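PDB 2ID1: hypothetical protein from Chromobacterium violaceum, which probably acts as a ribosomal silencing factor, binding ribosomal protein uL14 on the large subunit, blocking subunit association and so repressing translation. Local coordinates for residues 36-41 / 85-90. Residues are numbered along the deposited sequence; the frame is centred on the assembly and turned at random.
Sequences RMIVAT and VVVHVM
V86 N donates to R36 O (3.2 Å) at the first rung of a parallel ladder that pairs the two central strands of a mixed four-stranded sheet, 36-41 and 85-90, whose segment axes run at 15° to each other. I38 and A40 use both N and O toward 85-90, bonding to V86 and H88, then to H88 and M90; I38 O receives H88 N and A40 N reaches H88 O at 2.8 Å. The bonds run fairly straight. M37 and V39 turn their backbone polar groups the other way, to L25 and I23 of strand 22-26.

M37, V39, T41, V86, H88 and M90 share one face. The selenomethionine M37 leaves with CG anti to its N (chi1 171°), stays extended through chi2 and bends at chi3. This brings SE to the H88 ring at an oblique angle, 4.6 Å from the centroid and 46° off the normal. Its CE also meets V86 CG1 at 3.9 Å. V39 CG2 lies against H88 CB (4.0 Å), W77 meets the imidazole from outside the pair, and W104 touches M37. T41 OG1 bonds to R95 of helix 92-98.

The face of I38, A40, V85, V87 and V89 is aliphatic and meets helix 3-16: I38 CD1 approaches V87 CG2 at 4.1 Å, and I11, L14 and A10 cover the two residues. Packing gives way to a more open end at R36, on this same face. There CB still rests on V85 CG2 (3.6 Å), but the bent chain of this partly exposed residue carries its guanidinium away to a salt bridge with D26. Main-chain bonding thus fixes the register of a buried sheet centre, while apolar contacts, with one oblique selenium-aromatic approach, pack against both faces and R36 takes its charge to D26 at one end.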
# COMPACT_ATOMS: atom_id res chain seq x y z
N ARG A 36 -4.63 0.77 10.85
CA ARG A 36 -4.97 1.31 9.54
C ARG A 36 -4.13 0.68 8.43
O ARG A 36 -2.93 0.45 8.59
CB ARG A 36 -4.78 2.82 9.55
CG ARG A 36 -5.99 3.58 9.05
CD ARG A 36 -6.71 4.36 10.15
NE ARG A 36 -7.08 3.57 11.33
CZ ARG A 36 -7.87 4.00 12.30
NH1 ARG A 36 -8.39 5.23 12.23
NH2 ARG A 36 -8.14 3.24 13.36
N MSE A 37 -4.78 0.39 7.31
CA MSE A 37 -4.12 -0.20 6.15
C MSE A 37 -4.36 0.68 4.94
O MSE A 37 -5.41 1.29 4.81
CB MSE A 37 -4.69 -1.58 5.85
CG MSE A 37 -4.19 -2.13 4.53
SE MSE A 37 -4.69 -3.96 4.18
CE MSE A 37 -3.35 -4.86 5.28
N ILE A 38 -3.39 0.72 4.04
CA ILE A 38 -3.52 1.54 2.84
C ILE A 38 -3.12 0.73 1.61
O ILE A 38 -2.13 0.01 1.63
CB ILE A 38 -2.61 2.77 2.93
CG1 ILE A 38 -2.94 3.56 4.19
CG2 ILE A 38 -2.78 3.63 1.69
CD1 ILE A 38 -2.02 4.72 4.43
N VAL A 39 -3.90 0.84 0.55
CA VAL A 39 -3.61 0.11 -0.67
C VAL A 39 -3.62 1.07 -1.85
O VAL A 39 -4.67 1.62 -2.19
CB VAL A 39 -4.66 -0.98 -0.94
CG1 VAL A 39 -4.37 -1.66 -2.27
CG2 VAL A 39 -4.69 -1.98 0.20
N ALA A 40 -2.46 1.30 -2.47
CA ALA A 40 -2.41 2.19 -3.62
C ALA A 40 -1.89 1.42 -4.82
O ALA A 40 -1.21 0.41 -4.68
CB ALA A 40 -1.51 3.40 -3.32
N THR A 41 -2.23 1.90 -6.01
CA THR A 41 -1.83 1.25 -7.26
C THR A 41 -0.72 1.94 -8.04
O THR A 41 -0.70 3.16 -8.15
CB THR A 41 -3.03 1.11 -8.20
OG1 THR A 41 -4.08 0.39 -7.54
CG2 THR A 41 -2.64 0.38 -9.47
N VAL A 85 0.36 0.75 11.30
CA VAL A 85 -0.12 1.11 9.98
C VAL A 85 0.79 0.47 8.96
O VAL A 85 2.01 0.46 9.12
CB VAL A 85 -0.13 2.63 9.75
CG1 VAL A 85 -0.18 2.93 8.27
CG2 VAL A 85 -1.33 3.25 10.42
N VAL A 86 0.19 -0.07 7.91
CA VAL A 86 0.97 -0.71 6.86
C VAL A 86 0.44 -0.30 5.50
O VAL A 86 -0.77 -0.20 5.31
CB VAL A 86 0.91 -2.24 7.02
CG1 VAL A 86 -0.53 -2.71 7.01
CG2 VAL A 86 1.70 -2.89 5.91
N VAL A 87 1.36 -0.07 4.56
CA VAL A 87 1.00 0.35 3.19
C VAL A 87 1.27 -0.74 2.17
O VAL A 87 2.33 -1.37 2.18
CB VAL A 87 1.80 1.60 2.73
CG1 VAL A 87 1.43 1.94 1.30
CG2 VAL A 87 1.52 2.77 3.64
N HIS A 88 0.29 -0.94 1.28
CA HIS A 88 0.38 -1.91 0.20
C HIS A 88 0.39 -1.17 -1.13
O HIS A 88 -0.56 -0.46 -1.47
CB HIS A 88 -0.80 -2.86 0.19
CG HIS A 88 -0.71 -3.96 1.19
ND1 HIS A 88 -1.02 -3.78 2.52
CD2 HIS A 88 -0.33 -5.25 1.06
CE1 HIS A 88 -0.85 -4.92 3.16
NE2 HIS A 88 -0.43 -5.83 2.30
N VAL A 89 1.48 -1.34 -1.89
CA VAL A 89 1.61 -0.73 -3.20
C VAL A 89 1.69 -1.91 -4.15
O VAL A 89 2.57 -2.75 -4.02
CB VAL A 89 2.88 0.10 -3.30
CG1 VAL A 89 2.94 0.80 -4.64
CG2 VAL A 89 2.92 1.10 -2.18
N MSE A 90 0.76 -1.98 -5.10
CA MSE A 90 0.76 -3.11 -6.02
C MSE A 90 0.26 -2.79 -7.43
O MSE A 90 -0.45 -1.81 -7.65
CB MSE A 90 -0.05 -4.24 -5.41
CG MSE A 90 -1.33 -3.80 -4.71
SE MSE A 90 -2.21 -5.22 -3.67
CE MSE A 90 -2.64 -4.19 -2.08